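Local coordinates for protein yersinopine synthase (Yersinia pestis, PDB 6C4M) that catalyses the NADPH-dependent reductive condensation of pyruvate with a histidine-derived amine intermediate, the last step in making the metallophore yersinopine, at residues Q123-W126 / A127-P130; A295-A298 / D299-G302; S335-R339 / R340-E344. All blocks are in the same frame, centred on the assembly; numbering follows the deposited sequence.

Contact 1 of 3, residues Q123-W126 / A127-P130; sequences QIPW and AALP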
loop_
_atom_site.group_PDB
_atom_site.type_symbol
_atom_site.label_atom_id
_atom_site.label_comp_id
_atom_site.label_asym_id
_atom_site.label_seq_id
_atom_site.Cartn_x
_atom_site.Cartn_y
_atom_site.Cartn_z
ATOM N N GLN A 123 41.138 17.594 -11.755
ATOM C CA GLN A 123 42.429 17.025 -11.415
ATOM C C GLN A 123 43.104 16.307 -12.587
ATOM O O GLN A 123 44.228 15.840 -12.428
ATOM C CB GLN A 123 42.283 16.056 -10.246
ATOM C CG GLN A 123 41.976 16.720 -8.885
ATOM C CD GLN A 123 41.667 15.695 -7.803
ATOM O OE1 GLN A 123 42.560 15.018 -7.292
ATOM N NE2 GLN A 123 40.386 15.549 -7.476
ATOM N N ILE A 124 42.460 16.190 -13.744
ATOM C CA ILE A 124 43.039 15.433 -14.853
ATOM C C ILE A 124 43.982 16.338 -15.644
ATOM O O ILE A 124 43.587 17.436 -16.073
ATOM C CB ILE A 124 41.968 14.826 -15.774
ATOM C CG1 ILE A 124 41.284 13.653 -15.045
ATOM C CG2 ILE A 124 42.601 14.341 -17.107
ATOM C CD1 ILE A 124 40.002 13.304 -15.580
ATOM N N PRO A 125 45.204 15.918 -15.878
ATOM C CA PRO A 125 46.160 16.722 -16.674
ATOM C C PRO A 125 45.938 16.481 -18.165
ATOM O O PRO A 125 46.574 15.652 -18.819
ATOM C CB PRO A 125 47.515 16.211 -16.185
ATOM C CG PRO A 125 47.245 14.760 -15.923
ATOM C CD PRO A 125 45.828 14.686 -15.372
ATOM N N TRP A 126 44.972 17.237 -18.690
ATOM C CA TRP A 126 44.483 17.026 -20.042
ATOM C C TRP A 126 45.606 17.108 -21.056
ATOM O O TRP A 126 45.603 16.380 -22.057
ATOM C CB TRP A 126 43.396 18.065 -20.341
ATOM C CG TRP A 126 42.221 17.957 -19.400
ATOM C CD1 TRP A 126 41.868 18.818 -18.413
ATOM C CD2 TRP A 126 41.248 16.914 -19.388
ATOM N NE1 TRP A 126 40.737 18.384 -17.790
ATOM C CE2 TRP A 126 40.338 17.207 -18.363
ATOM C CE3 TRP A 126 41.067 15.751 -20.149
ATOM C CZ2 TRP A 126 39.259 16.387 -18.074
ATOM C CZ3 TRP A 126 39.998 14.929 -19.851
ATOM C CH2 TRP A 126 39.109 15.257 -18.823
ATOM N N ALA A 127 46.588 17.995 -20.809
ATOM C CA ALA A 127 47.685 18.167 -21.747
ATOM C C ALA A 127 48.450 16.874 -21.928
ATOM O O ALA A 127 49.034 16.644 -22.990
ATOM C CB ALA A 127 48.643 19.275 -21.270
ATOM N N ALA A 128 48.432 16.006 -20.919
ATOM C CA ALA A 128 49.175 14.755 -20.967
ATOM C C ALA A 128 48.361 13.607 -21.531
ATOM O O ALA A 128 48.756 12.448 -21.364
ATOM C CB ALA A 128 49.674 14.394 -19.570
ATOM N N LEU A 129 47.222 13.903 -22.165
ATOM C CA LEU A 129 46.382 12.909 -22.840
ATOM C C LEU A 129 46.235 13.372 -24.285
ATOM O O LEU A 129 45.169 13.847 -24.688
ATOM C CB LEU A 129 45.025 12.760 -22.131
ATOM C CG LEU A 129 45.110 12.225 -20.699
ATOM C CD1 LEU A 129 43.807 12.384 -19.944
ATOM C CD2 LEU A 129 45.530 10.765 -20.735
ATOM N N PRO A 130 47.295 13.235 -25.098
ATOM C CA PRO A 130 47.270 13.797 -26.460
ATOM C C PRO A 130 46.336 13.076 -27.409
ATOM O O PRO A 130 45.915 13.668 -28.412
ATOM C CB PRO A 130 48.732 13.664 -26.922
ATOM C CG PRO A 130 49.281 12.504 -26.105
ATOM C CD PRO A 130 48.580 12.593 -24.779
#

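Contact 2 of 3, residues A295-A298 / D299-G302; sequences AVIA and DLAG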
loop_
_atom_site.group_PDB
_atom_site.type_symbol
_atom_site.label_atom_id
_atom_site.label_comp_id
_atom_site.label_asym_id
_atom_site.label_seq_id
_atom_site.Cartn_x
_atom_site.Cartn_y
_atom_site.Cartn_z
ATOM N N ALA A 295 1.880 13.197 1.541
ATOM C CA ALA A 295 2.670 14.420 1.409
ATOM C C ALA A 295 3.958 14.154 0.646
ATOM O O ALA A 295 4.409 14.995 -0.140
ATOM C CB ALA A 295 3.006 15.007 2.774
ATOM N N VAL A 296 4.571 12.997 0.890
ATOM C CA VAL A 296 5.791 12.616 0.209
ATOM C C VAL A 296 5.517 12.411 -1.278
ATOM O O VAL A 296 6.257 12.902 -2.128
ATOM C CB VAL A 296 6.370 11.373 0.915
ATOM C CG1 VAL A 296 7.365 10.657 0.045
ATOM C CG2 VAL A 296 7.035 11.787 2.228
ATOM N N ILE A 297 4.398 11.763 -1.618
ATOM C CA ILE A 297 4.027 11.594 -3.021
ATOM C C ILE A 297 3.752 12.945 -3.667
ATOM O O ILE A 297 4.076 13.168 -4.844
ATOM C CB ILE A 297 2.812 10.645 -3.120
ATOM C CG1 ILE A 297 3.247 9.216 -2.758
ATOM C CG2 ILE A 297 2.134 10.722 -4.472
ATOM C CD1 ILE A 297 4.276 8.624 -3.723
ATOM N N ALA A 298 3.148 13.863 -2.913
ATOM C CA ALA A 298 2.943 15.218 -3.419
ATOM C C ALA A 298 4.272 15.883 -3.739
ATOM O O ALA A 298 4.382 16.624 -4.733
ATOM C CB ALA A 298 2.129 16.037 -2.391
ATOM N N ASP A 299 5.319 15.602 -2.945
ATOM C CA ASP A 299 6.641 16.156 -3.282
ATOM C C ASP A 299 7.227 15.493 -4.532
ATOM O O ASP A 299 7.944 16.140 -5.301
ATOM C CB ASP A 299 7.644 15.995 -2.133
ATOM C CG ASP A 299 7.389 16.939 -0.957
ATOM O OD1 ASP A 299 6.672 17.951 -1.116
ATOM O OD2 ASP A 299 7.977 16.691 0.115
ATOM N N LEU A 300 6.968 14.197 -4.728
ATOM C CA LEU A 300 7.449 13.523 -5.917
ATOM C C LEU A 300 6.829 14.142 -7.162
ATOM O O LEU A 300 7.523 14.465 -8.135
ATOM C CB LEU A 300 7.142 12.031 -5.818
ATOM C CG LEU A 300 7.481 11.126 -7.013
ATOM C CD1 LEU A 300 8.903 11.241 -7.352
ATOM C CD2 LEU A 300 7.147 9.683 -6.686
ATOM N N ALA A 301 5.515 14.331 -7.140
ATOM C CA ALA A 301 4.847 14.949 -8.274
ATOM C C ALA A 301 5.286 16.399 -8.460
ATOM O O ALA A 301 5.472 16.847 -9.591
ATOM C CB ALA A 301 3.338 14.861 -8.073
ATOM N N GLY A 302 5.402 17.162 -7.367
ATOM C CA GLY A 302 5.792 18.564 -7.482
ATOM C C GLY A 302 7.211 18.752 -7.995
ATOM O O GLY A 302 7.496 19.688 -8.760
HETATM O O HOH W 1 5.880 17.542 1.723
#

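Contact 3 of 3, residues S335-R339 / R340-E344; sequences SMVSR and RWIDE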
loop_
_atom_site.group_PDB
_atom_site.type_symbol
_atom_site.label_atom_id
_atom_site.label_comp_id
_atom_site.label_asym_id
_atom_site.label_seq_id
_atom_site.Cartn_x
_atom_site.Cartn_y
_atom_site.Cartn_z
ATOM N N SER A 335 -3.932 -3.677 -13.167
ATOM C CA SER A 335 -5.022 -3.608 -12.194
ATOM C C SER A 335 -4.743 -2.599 -11.081
ATOM O O SER A 335 -5.687 -2.117 -10.447
ATOM C CB SER A 335 -5.234 -4.981 -11.571
ATOM O OG SER A 335 -4.034 -5.362 -10.915
ATOM N N MET A 336 -3.465 -2.299 -10.814
ATOM C CA MET A 336 -3.066 -1.233 -9.907
ATOM C C MET A 336 -2.909 0.085 -10.660
ATOM O O MET A 336 -3.648 1.037 -10.413
ATOM C CB MET A 336 -1.775 -1.628 -9.192
ATOM C CG MET A 336 -1.922 -2.887 -8.380
ATOM S SD MET A 336 -3.124 -2.633 -6.969
ATOM C CE MET A 336 -2.065 -1.753 -5.867
ATOM N N VAL A 337 -2.003 0.142 -11.632
ATOM C CA VAL A 337 -1.789 1.369 -12.392
ATOM C C VAL A 337 -2.230 1.137 -13.830
ATOM O O VAL A 337 -1.544 0.447 -14.591
ATOM C CB VAL A 337 -0.322 1.825 -12.341
ATOM C CG1 VAL A 337 -0.133 3.073 -13.192
ATOM C CG2 VAL A 337 0.095 2.079 -10.878
ATOM N N SER A 338 -3.305 1.806 -14.239
ATOM C CA SER A 338 -3.880 1.531 -15.539
ATOM C C SER A 338 -2.972 2.058 -16.659
ATOM O O SER A 338 -2.122 2.937 -16.460
ATOM C CB SER A 338 -5.263 2.171 -15.642
ATOM O OG SER A 338 -5.110 3.578 -15.588
ATOM N N ARG A 339 -3.163 1.518 -17.866
ATOM C CA ARG A 339 -2.456 2.085 -19.013
ATOM C C ARG A 339 -2.930 3.499 -19.266
ATOM O O ARG A 339 -2.155 4.345 -19.711
ATOM C CB ARG A 339 -2.660 1.241 -20.291
ATOM C CG ARG A 339 -2.043 -0.145 -20.264
ATOM C CD ARG A 339 -0.591 -0.107 -19.865
ATOM N NE ARG A 339 0.189 0.856 -20.653
ATOM C CZ ARG A 339 1.506 0.990 -20.564
ATOM N NH1 ARG A 339 2.208 0.191 -19.770
ATOM N NH2 ARG A 339 2.120 1.918 -21.279
ATOM N N ARG A 340 -4.201 3.781 -18.993
ATOM C CA ARG A 340 -4.655 5.160 -19.102
ATOM C C ARG A 340 -3.849 6.078 -18.181
ATOM O O ARG A 340 -3.476 7.192 -18.575
ATOM C CB ARG A 340 -6.138 5.259 -18.771
ATOM C CG ARG A 340 -6.744 6.635 -19.073
ATOM C CD ARG A 340 -8.000 6.896 -18.232
ATOM N NE ARG A 340 -7.952 8.250 -17.670
ATOM C CZ ARG A 340 -7.988 8.564 -16.384
ATOM N NH1 ARG A 340 -8.114 7.641 -15.436
ATOM N NH2 ARG A 340 -7.926 9.842 -16.044
ATOM N N TRP A 341 -3.601 5.651 -16.938
ATOM C CA TRP A 341 -2.861 6.513 -16.015
ATOM C C TRP A 341 -1.440 6.775 -16.540
ATOM O O TRP A 341 -0.918 7.891 -16.447
ATOM C CB TRP A 341 -2.841 5.885 -14.612
ATOM C CG TRP A 341 -3.961 6.378 -13.670
ATOM C CD1 TRP A 341 -4.902 7.343 -13.926
ATOM C CD2 TRP A 341 -4.224 5.917 -12.335
ATOM N NE1 TRP A 341 -5.715 7.514 -12.834
ATOM C CE2 TRP A 341 -5.315 6.652 -11.846
ATOM C CE3 TRP A 341 -3.624 4.964 -11.503
ATOM C CZ2 TRP A 341 -5.830 6.455 -10.565
ATOM C CZ3 TRP A 341 -4.115 4.784 -10.246
ATOM C CH2 TRP A 341 -5.211 5.524 -9.776
ATOM N N ILE A 342 -0.827 5.755 -17.125
ATOM C CA ILE A 342 0.530 5.872 -17.646
ATOM C C ILE A 342 0.567 6.811 -18.844
ATOM O O ILE A 342 1.368 7.754 -18.891
ATOM C CB ILE A 342 1.053 4.470 -17.987
ATOM C CG1 ILE A 342 1.356 3.737 -16.678
ATOM C CG2 ILE A 342 2.293 4.531 -18.925
ATOM C CD1 ILE A 342 1.452 2.224 -16.818
ATOM N N ASP A 343 -0.308 6.572 -19.824
ATOM C CA ASP A 343 -0.232 7.314 -21.085
ATOM C C ASP A 343 -0.631 8.762 -20.897
ATOM O O ASP A 343 -0.133 9.640 -21.601
ATOM C CB ASP A 343 -1.159 6.712 -22.166
ATOM C CG ASP A 343 -0.810 5.289 -22.533
ATOM O OD1 ASP A 343 0.364 4.914 -22.355
ATOM O OD2 ASP A 343 -1.728 4.557 -22.996
ATOM N N GLU A 344 -1.568 9.025 -19.999
ATOM C CA GLU A 344 -2.116 10.363 -19.864
ATOM C C GLU A 344 -1.534 11.107 -18.673
ATOM O O GLU A 344 -1.914 12.258 -18.439
ATOM C CB GLU A 344 -3.652 10.288 -19.763
ATOM C CG GLU A 344 -4.314 9.539 -20.939
ATOM C CD GLU A 344 -5.857 9.562 -20.916
ATOM O OE1 GLU A 344 -6.462 10.024 -19.912
ATOM O OE2 GLU A 344 -6.469 9.107 -21.915
HETATM O O HOH W 2 -7.594 4.378 -15.072
HETATM O O HOH W 3 -0.912 1.887 -23.302
#

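Contact 1 of 3, residues Q123-W126 / A127-P130
Ile124 and Leu129 meet through single methyl groups, CG2 of Ile124 lying 3.7 Å from CD1 of Leu129, and their side chains cross at about a right angle. The same CG2 is also pressed on the Trp126 indole, 3.6 Å above the ring plane and over its centre, in the manner of a CH-pi contact. The isoleucine can do this because its CG2 stands anti to the backbone N, while CG1 lies beside that N, anti to the carbonyl carbon (chi1 -72°). Leu129 reaches the indole less closely and at a slant, its CD1 being 4.3 Å from Trp126 CE3. Ile124 CG2 thus serves two neighbours, and the cluster continues into the protein, where Ile124 and Trp126 both touch Leu108 of strand 107-110. At the outer side Ala128 CB and Pro125 CG stand 4.4 Å apart, and both residues rest on Val102.

This is the return loop of a beta-alpha-beta crossover in the nucleotide-binding half of the enzyme, running from helix 117-121 to strand 134-137, which lies parallel to strand 107-110. The backbone makes its bend in two steps. Pro125 sits at the centre of an inverse gamma turn, and a short 3-10 turn follows it directly. Ala128 N donates to Pro125 O (2.8 Å), and Leu129 N donates to Trp126 O (3.0 Å). Both donors stand well above the plane of their carbonyls, the second 57° out of it, consistent with the tight i+3 spacing of a 3-10 turn.

At the polar edge the indole NE1 of Trp126 makes a weak hydrogen bond to Leu121 O, Ala128 pairs through its backbone with Gly103, and Lys157 NZ hydrogen-bonds to Leu129 O.

Contact 2 of 3, residues A295-A298 / D299-G302
Ile297 and Leu300 lie three residues apart on one alpha-helix, 294-313, and meet only loosely at their ends, with Ile297 CD1 4.3 Å from Leu300 CD2. Leu300 CG is anti to the backbone N (chi1 176°), which carries the branch on toward Pro262 of helix 255-264 and Tyr361 of helix 350-364. Its side chain is about 9 Å from that of His260, the probable proton donor or acceptor. Ile297 packs on Leu357 of its own chain and on Tyr355 of the second subunit, which makes this turn of helix part of the dimer interface.

Asp299 turns another way. With CG beside its own N (chi1 -73°), the carboxylate folds back over the preceding turn, CG coming 3.7 Å from Ala295 O, and OD1 forms a salt bridge to Arg429 of helix 425-445. That bridge probably keeps the buried acid ionised.

Along the backbone the alpha-helical bonds run unbroken: Ala301 N to Ile297 O is 2.9 Å and nearly straight at 169°, whereas Asp299 N to Ala295 O is more bent. A water spans the acid and the backbone, giving one weak bond to Asp299 OD2 at 2.8 Å and another to Ala295 O at 3.5 Å.

Contact 3 of 3, residues S335-R339 / R340-E344
Ser338 holds its OG between the backbone N and the carbonyl carbon (chi1 65°), and from there OG accepts from Trp341 N at 2.9 Å. Two bends in the Arg339 chain (chi2 -52°, chi3 -51°) lay its guanidinium along the helix against Ile342, whose CD1 lies 3.6 Å above one face, offset toward the rim.

The serine is the N-cap of helix 339-344. A water lies 2.7 Å from Ser338 OG. Behind the cap, Val337 and Ile342 cross at about a right angle, CG1 of Val337 lying 3.8 Å from CG1 of Ile342, and the indole of Trp341, with NE1 bonded to Glu352, meets Tyr355 of its own chain edge-to-face and packs on Pro294 of the second subunit.

Asp343 OD1 comes to the edge of the Arg339 guanidinium, near its plane, in a long salt bridge with NH2 (3.6 Å). A water joins the same two groups, 3.0 Å from Arg339 NE and 2.8 Å from Asp343 OD2. The firmer partner of Arg339 is Asp327, while Arg340 pairs with Glu344 and Glu352. Two carboxylates beside each arginine would help to offset positive charge that a helix N-terminus would otherwise tolerate poorly.

Along the chain the three contacts come strictly in series; none nests in or crosses another, and each is local, closing no more than a turn. Contact 1 turns the chain between helix 117-121 and strand 134-137, in the nucleotide-binding half. Contact 2 follows on helix 294-313, its centre about 44 Å from that of contact 1 and on the opposite side of the chain's centre. Contact 3 starts helix 339-344, its centre about 18 Å from that of contact 2. Helix 350-364 borders both contacts 2 and 3. They also face the dimer partner, for contact 3 packs next to the start of the second subunit's helix 294-313, and contact 2 lies on this chain's copy of that helix.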